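Local coordinates for 6b protein (Agrobacterium vitis, PDB 3AQ2) that disturbs plant cell proliferation as a toxin-like Agrobacterium protein with an ADP-ribosylation fold, probably by acting on the host's miRNA machinery, at residues A[114-117]-A[123-126]; A[66-71]-A[85-90]. One frame throughout, in Å; residues are numbered along the deposited sequence.

Interaction 1: A[114-117]-A[123-126]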
ATOM      1  N   GLN A 114     -10.044 -11.547  -7.625  1.00 15.20           N
ATOM      2  CA  GLN A 114      -9.633 -11.860  -8.988  1.00 16.84           C
ATOM      3  C   GLN A 114      -8.177 -11.446  -9.245  1.00 16.30           C
ATOM      4  O   GLN A 114      -7.515 -12.018 -10.115  1.00 17.57           O
ATOM      5  CB  GLN A 114     -10.585 -11.213 -10.003  1.00 17.51           C
ATOM      6  CG  GLN A 114     -10.632 -11.907 -11.398  1.00 20.58           C
ATOM      7  CD  GLN A 114     -10.975 -13.406 -11.354  1.00 23.13           C
ATOM      8  OE1 GLN A 114     -11.485 -13.923 -10.353  1.00 25.26           O
ATOM      9  NE2 GLN A 114     -10.685 -14.109 -12.454  1.00 25.08           N
ATOM     10  N   SER A 115      -7.689 -10.481  -8.461  1.00 15.62           N
ATOM     11  CA  SER A 115      -6.369  -9.877  -8.650  1.00 14.97           C
ATOM     12  C   SER A 115      -5.243 -10.558  -7.874  1.00 14.80           C
ATOM     13  O   SER A 115      -4.071 -10.455  -8.254  1.00 15.02           O
ATOM     14  CB  SER A 115      -6.403  -8.398  -8.250  1.00 15.21           C
ATOM     15  OG  SER A 115      -7.303  -7.649  -9.048  1.00 15.51           O
ATOM     16  N   CYS A 116      -5.604 -11.234  -6.788  1.00 13.64           N
ATOM     17  CA  CYS A 116      -4.633 -11.744  -5.822  1.00 13.29           C
ATOM     18  C   CYS A 116      -4.919 -13.187  -5.492  1.00 13.80           C
ATOM     19  O   CYS A 116      -6.062 -13.532  -5.262  1.00 14.75           O
ATOM     20  CB  CYS A 116      -4.761 -10.943  -4.528  1.00 12.64           C
ATOM     21  SG  CYS A 116      -4.497  -9.180  -4.703  1.00 13.55           S
ATOM     22  N   GLY A 117      -3.879 -14.014  -5.411  1.00 13.75           N
ATOM     23  CA  GLY A 117      -4.042 -15.415  -5.020  1.00 14.30           C
ATOM     24  C   GLY A 117      -4.059 -15.620  -3.514  1.00 14.09           C
ATOM     25  O   GLY A 117      -4.118 -14.652  -2.729  1.00 13.94           O
ATOM     26  N   ASN A 123      -5.397 -12.451   2.894  1.00 11.56           N
ATOM     27  CA  ASN A 123      -5.993 -13.324   1.898  1.00 11.52           C
ATOM     28  C   ASN A 123      -7.434 -12.890   1.676  1.00 11.11           C
ATOM     29  O   ASN A 123      -8.313 -13.159   2.511  1.00 11.73           O
ATOM     30  CB  ASN A 123      -5.906 -14.781   2.379  1.00 12.33           C
ATOM     31  CG  ASN A 123      -6.523 -15.766   1.404  1.00 12.82           C
ATOM     32  OD1 ASN A 123      -7.196 -15.385   0.441  1.00 12.07           O
ATOM     33  ND2 ASN A 123      -6.304 -17.058   1.663  1.00 13.62           N
ATOM     34  N   TYR A 124      -7.672 -12.223   0.547  1.00 10.44           N
ATOM     35  CA  TYR A 124      -8.985 -11.610   0.282  1.00 10.09           C
ATOM     36  C   TYR A 124     -10.087 -12.625   0.025  1.00 10.99           C
ATOM     37  O   TYR A 124     -11.267 -12.270   0.014  1.00 11.41           O
ATOM     38  CB  TYR A 124      -8.897 -10.646  -0.901  1.00 10.17           C
ATOM     39  CG  TYR A 124      -7.916  -9.516  -0.680  1.00  9.06           C
ATOM     40  CD1 TYR A 124      -6.833  -9.326  -1.542  1.00 10.15           C
ATOM     41  CD2 TYR A 124      -8.071  -8.627   0.390  1.00  8.71           C
ATOM     42  CE1 TYR A 124      -5.921  -8.275  -1.340  1.00  9.30           C
ATOM     43  CE2 TYR A 124      -7.161  -7.577   0.588  1.00  7.47           C
ATOM     44  CZ  TYR A 124      -6.093  -7.407  -0.285  1.00  9.61           C
ATOM     45  OH  TYR A 124      -5.200  -6.355  -0.092  1.00  9.28           O
ATOM     46  N   HIS A 125      -9.708 -13.886  -0.159  1.00 11.76           N
ATOM     47  CA  HIS A 125     -10.670 -14.927  -0.498  1.00 13.20           C
ATOM     48  C   HIS A 125     -11.590 -15.306   0.664  1.00 14.04           C
ATOM     49  O   HIS A 125     -12.616 -15.952   0.459  1.00 14.39           O
ATOM     50  CB  HIS A 125      -9.948 -16.124  -1.137  1.00 14.16           C
ATOM     51  CG  HIS A 125      -9.323 -15.771  -2.450  1.00 13.87           C
ATOM     52  ND1 HIS A 125      -9.919 -16.069  -3.659  1.00 16.45           N
ATOM     53  CD2 HIS A 125      -8.209 -15.056  -2.747  1.00 14.08           C
ATOM     54  CE1 HIS A 125      -9.175 -15.590  -4.644  1.00 15.14           C
ATOM     55  NE2 HIS A 125      -8.136 -14.965  -4.117  1.00 12.92           N
ATOM     56  N   HIS A 126     -11.239 -14.859   1.870  1.00 14.14           N
ATOM     57  CA  HIS A 126     -12.129 -15.016   3.023  1.00 15.35           C
ATOM     58  C   HIS A 126     -13.303 -14.048   3.057  1.00 15.11           C
ATOM     59  O   HIS A 126     -14.222 -14.227   3.869  1.00 16.30           O
ATOM     60  CB  HIS A 126     -11.345 -14.914   4.313  1.00 15.52           C
ATOM     61  CG  HIS A 126     -10.411 -16.059   4.516  1.00 18.70           C
ATOM     62  ND1 HIS A 126     -10.857 -17.345   4.739  1.00 21.43           N
ATOM     63  CD2 HIS A 126      -9.063 -16.123   4.477  1.00 20.88           C
ATOM     64  CE1 HIS A 126      -9.814 -18.149   4.859  1.00 22.74           C
ATOM     65  NE2 HIS A 126      -8.716 -17.430   4.710  1.00 21.41           N
TER
HETATM   66  O   HOH W   1      -5.542 -12.404  -1.453  1.00 10.60           O
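The C-terminal end of helix 105-115 is tied back here onto the short 3-10 segment 124-126, with Cys-116, the first residue beyond the helix, meeting both Tyr-124 and His-125. On the buried side, Cys-116 SG sits at the edge of the Tyr-124 ring, 3.8 Å from CE1 and 5.0 Å from the ring centroid. The direction to the sulfur is 83° off the ring normal, so this is an edge-on sulfur-aromatic contact, near the ring plane, and no stack over the face. With SG anti to the carbonyl carbon (chi1 -59°), the sulfur and the carbonyl oxygen of Cys-116 serve different partners, the Tyr-124 ring and His-125. His-125 NE2 donates to Cys-116 O at 2.8 Å, almost straight at 169°, and the acceptor lies practically in the imidazole plane. Next along, Gly-117 O is joined to the Tyr-124 backbone N through one water, which accepts from Tyr-124 N at 2.9 Å. Within 123-126 an Asx turn braces the bend, as Asn-123 OD1 accepts from the His-125 backbone N at 3.0 Å, while Asn-123 ND2 bonds to Gln-118. The chemistry is thus divided: sulfur against the ring edge on the inner side, and on the more exposed side a directional N-H to carbonyl bond that favours one turn of the imidazole, with NE2 as the protonated donor toward Cys-116 O.

Interaction 2: A[66-71]-A[85-90]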
ATOM      1  N   THR A  66      -1.087   5.107  -3.454  1.00 10.49           N
ATOM      2  CA  THR A  66      -1.858   3.902  -3.795  1.00  9.87           C
ATOM      3  C   THR A  66      -2.226   3.174  -2.505  1.00  9.91           C
ATOM      4  O   THR A  66      -1.716   3.511  -1.421  1.00  9.65           O
ATOM      5  CB  THR A  66      -1.125   2.978  -4.793  1.00  9.97           C
ATOM      6  OG1 THR A  66       0.177   2.653  -4.290  1.00 10.79           O
ATOM      7  CG2 THR A  66      -0.990   3.675  -6.165  1.00 10.60           C
ATOM      8  N   TYR A  67      -3.093   2.178  -2.626  1.00  9.51           N
ATOM      9  CA  TYR A  67      -3.760   1.594  -1.458  1.00  8.82           C
ATOM     10  C   TYR A  67      -3.566   0.095  -1.381  1.00  8.95           C
ATOM     11  O   TYR A  67      -3.702  -0.611  -2.388  1.00  8.64           O
ATOM     12  CB  TYR A  67      -5.257   1.974  -1.466  1.00  9.36           C
ATOM     13  CG  TYR A  67      -5.414   3.480  -1.517  1.00  9.32           C
ATOM     14  CD1 TYR A  67      -5.554   4.155  -2.731  1.00 10.28           C
ATOM     15  CD2 TYR A  67      -5.364   4.231  -0.347  1.00  9.90           C
ATOM     16  CE1 TYR A  67      -5.653   5.551  -2.764  1.00 10.84           C
ATOM     17  CE2 TYR A  67      -5.462   5.618  -0.373  1.00 11.53           C
ATOM     18  CZ  TYR A  67      -5.602   6.269  -1.577  1.00 11.80           C
ATOM     19  OH  TYR A  67      -5.716   7.645  -1.598  1.00 14.43           O
ATOM     20  N   VAL A  68      -3.223  -0.379  -0.187  1.00  8.94           N
ATOM     21  CA  VAL A  68      -3.165  -1.816   0.086  1.00  8.55           C
ATOM     22  C   VAL A  68      -4.285  -2.090   1.086  1.00  8.89           C
ATOM     23  O   VAL A  68      -4.259  -1.608   2.212  1.00  9.20           O
ATOM     24  CB  VAL A  68      -1.787  -2.280   0.632  1.00  8.72           C
ATOM     25  CG1 VAL A  68      -1.832  -3.751   1.007  1.00  9.13           C
ATOM     26  CG2 VAL A  68      -0.693  -2.027  -0.414  1.00  9.44           C
ATOM     27  N   TYR A  69      -5.290  -2.840   0.637  1.00  8.67           N
ATOM     28  CA  TYR A  69      -6.469  -3.104   1.451  1.00  8.77           C
ATOM     29  C   TYR A  69      -6.224  -4.223   2.464  1.00  9.06           C
ATOM     30  O   TYR A  69      -5.571  -5.229   2.156  1.00  8.95           O
ATOM     31  CB  TYR A  69      -7.679  -3.364   0.544  1.00  9.30           C
ATOM     32  CG  TYR A  69      -8.065  -2.092  -0.174  1.00  8.77           C
ATOM     33  CD1 TYR A  69      -7.593  -1.810  -1.466  1.00  9.44           C
ATOM     34  CD2 TYR A  69      -8.831  -1.123   0.478  1.00 11.39           C
ATOM     35  CE1 TYR A  69      -7.926  -0.611  -2.103  1.00  9.19           C
ATOM     36  CE2 TYR A  69      -9.168   0.080  -0.153  1.00 12.70           C
ATOM     37  CZ  TYR A  69      -8.718   0.330  -1.432  1.00 10.32           C
ATOM     38  OH  TYR A  69      -9.057   1.533  -2.016  1.00 12.07           O
ATOM     39  N   VAL A  70      -6.723  -4.021   3.685  1.00  9.12           N
ATOM     40  CA  VAL A  70      -6.426  -4.922   4.813  1.00  9.31           C
ATOM     41  C   VAL A  70      -7.614  -4.964   5.789  1.00 10.11           C
ATOM     42  O   VAL A  70      -8.557  -4.175   5.668  1.00 10.10           O
ATOM     43  CB  VAL A  70      -5.153  -4.470   5.596  1.00  9.44           C
ATOM     44  CG1 VAL A  70      -3.913  -4.495   4.705  1.00 10.05           C
ATOM     45  CG2 VAL A  70      -5.346  -3.064   6.182  1.00  9.85           C
ATOM     46  N   ASP A  71      -7.565  -5.889   6.742  1.00 11.11           N
ATOM     47  CA  ASP A  71      -8.522  -5.916   7.851  1.00 12.68           C
ATOM     48  C   ASP A  71      -8.047  -4.967   8.971  1.00 13.85           C
ATOM     49  O   ASP A  71      -6.916  -4.474   8.915  1.00 13.37           O
ATOM     50  CB  ASP A  71      -8.620  -7.336   8.370  1.00 13.17           C
ATOM     51  CG  ASP A  71      -7.297  -7.835   8.868  1.00 13.64           C
ATOM     52  OD1 ASP A  71      -6.465  -8.247   8.032  1.00 14.82           O
ATOM     53  OD2 ASP A  71      -7.084  -7.785  10.096  1.00 17.77           O
ATOM     54  N   PRO A  85       2.149  -5.922   4.425  1.00 11.20           N
ATOM     55  CA  PRO A  85       1.901  -7.362   4.280  1.00 11.49           C
ATOM     56  C   PRO A  85       1.910  -7.814   2.824  1.00 11.14           C
ATOM     57  O   PRO A  85       1.630  -7.021   1.919  1.00 11.17           O
ATOM     58  CB  PRO A  85       0.479  -7.522   4.819  1.00 11.55           C
ATOM     59  CG  PRO A  85      -0.202  -6.243   4.442  1.00 10.72           C
ATOM     60  CD  PRO A  85       0.887  -5.151   4.472  1.00 10.85           C
ATOM     61  N   SER A  86       2.225  -9.086   2.602  1.00 11.20           N
ATOM     62  CA  SER A  86       1.880  -9.700   1.328  1.00 10.52           C
ATOM     63  C   SER A  86       0.366  -9.932   1.315  1.00 10.73           C
ATOM     64  O   SER A  86      -0.266 -10.107   2.374  1.00 10.60           O
ATOM     65  CB  SER A  86       2.609 -11.031   1.136  1.00 11.90           C
ATOM     66  OG  SER A  86       2.229 -11.932   2.164  1.00 12.72           O
ATOM     67  N   ASN A  87      -0.215  -9.904   0.120  1.00  9.92           N
ATOM     68  CA  ASN A  87      -1.626 -10.257  -0.058  1.00 10.28           C
ATOM     69  C   ASN A  87      -1.816 -11.212  -1.237  1.00 11.41           C
ATOM     70  O   ASN A  87      -2.911 -11.341  -1.788  1.00 11.63           O
ATOM     71  CB  ASN A  87      -2.505  -9.005  -0.204  1.00 10.05           C
ATOM     72  CG  ASN A  87      -2.032  -8.084  -1.301  1.00  9.35           C
ATOM     73  OD1 ASN A  87      -1.179  -8.460  -2.118  1.00  9.53           O
ATOM     74  ND2 ASN A  87      -2.592  -6.866  -1.339  1.00 10.04           N
ATOM     75  N   SER A  88      -0.725 -11.873  -1.617  1.00 11.64           N
ATOM     76  CA  SER A  88      -0.713 -12.815  -2.718  1.00 13.46           C
ATOM     77  C   SER A  88       0.464 -13.765  -2.468  1.00 13.68           C
ATOM     78  O   SER A  88       1.384 -13.411  -1.723  1.00 13.71           O
ATOM     79  CB  SER A  88      -0.538 -12.035  -4.030  1.00 13.98           C
ATOM     80  OG  SER A  88      -1.187 -12.687  -5.107  1.00 18.31           O
ATOM     81  N   PRO A  89       0.448 -14.974  -3.064  1.00 14.23           N
ATOM     82  CA  PRO A  89       1.586 -15.882  -2.847  1.00 14.68           C
ATOM     83  C   PRO A  89       2.902 -15.376  -3.467  1.00 14.61           C
ATOM     84  O   PRO A  89       2.912 -14.344  -4.147  1.00 13.94           O
ATOM     85  CB  PRO A  89       1.118 -17.197  -3.495  1.00 15.90           C
ATOM     86  CG  PRO A  89       0.114 -16.810  -4.491  1.00 15.94           C
ATOM     87  CD  PRO A  89      -0.593 -15.595  -3.904  1.00 14.32           C
ATOM     88  N   ALA A  90       4.000 -16.092  -3.221  1.00 14.90           N
ATOM     89  CA  ALA A  90       5.327 -15.661  -3.693  1.00 15.08           C
ATOM     90  C   ALA A  90       5.670 -14.237  -3.211  1.00 15.01           C
ATOM     91  O   ALA A  90       6.283 -13.434  -3.944  1.00 15.09           O
ATOM     92  CB  ALA A  90       5.438 -15.788  -5.214  1.00 15.20           C
TER
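Val-68 lays its CG1 methyl against the carboxamide of Asn-87, 4.0 Å from ND2, and this joins strand 66-70 to the loop that runs from strand 83-85 to strand 93-96. Within the ADP-ribosylation fold, strand 66-70 hydrogen-bonds through its backbone to strand 133-137 on one side, and on the other Tyr-67 does so with Thr-96 of strand 93-96. The opposing loop carries a classic beta bulge at Asn-87 and Ser-88. With chi1 at 175°, Val-68 CG1 stands opposite its own backbone N across the CA-CB bond, and that brings it to the amide. The methyl approaches the nitrogen from outside the carboxamide plane. Asn-87 CG takes the position between its backbone N and carbonyl carbon (chi1 54°), which carries the amide inward. There its two polar atoms are both engaged: OD1 accepts from the backbone N of Val-94, and ND2 probably bonds to Tyr-124 OH. Two bonds at opposite ends of the amide should hold its rotation, so that a buried polar group can lie beside a methyl without loss of its partners.

The second touch is wholly apolar. Val-70 CG1 meets the ring of Pro-85 at CG, 4.1 Å away, the two side chains crossing at about a right angle. Pro-85 ends strand 83-85, and its ring also rests on Cys-78 of helix 72-81 and on Leu-135, while Val-70 packs on Ala-75 of the same helix. That helix starts directly after Asp-71, its N-cap residue, so the contact brings together the two strands that the helix connects. The two valines also line up along the strand: Val-68 CG1 lies 4.3 Å from Val-70 CG1.

Interaction 2 lies in the core, with its four touching residues buried, whereas interaction 1 is partly buried, with His-125 and Gly-117 partly exposed. Their centres are 9 Å apart, and Tyr-124 spans the gap: its hydroxyl probably hydrogen-bonds to both segments of interaction 2, to Tyr-69 O at 2.5 Å and to Asn-87 ND2 at 2.9 Å. Further out, Cys-116 and Gly-117 pack against Asn-87 and Pro-89, and Ser-88 OG bonds to Gly-117 N. The loop 85-90 therefore lies between the sheet strand and the helix end. Across their own segments, interaction 2 has van der Waals contacts alone, while interaction 1 adds a direct hydrogen bond and a water.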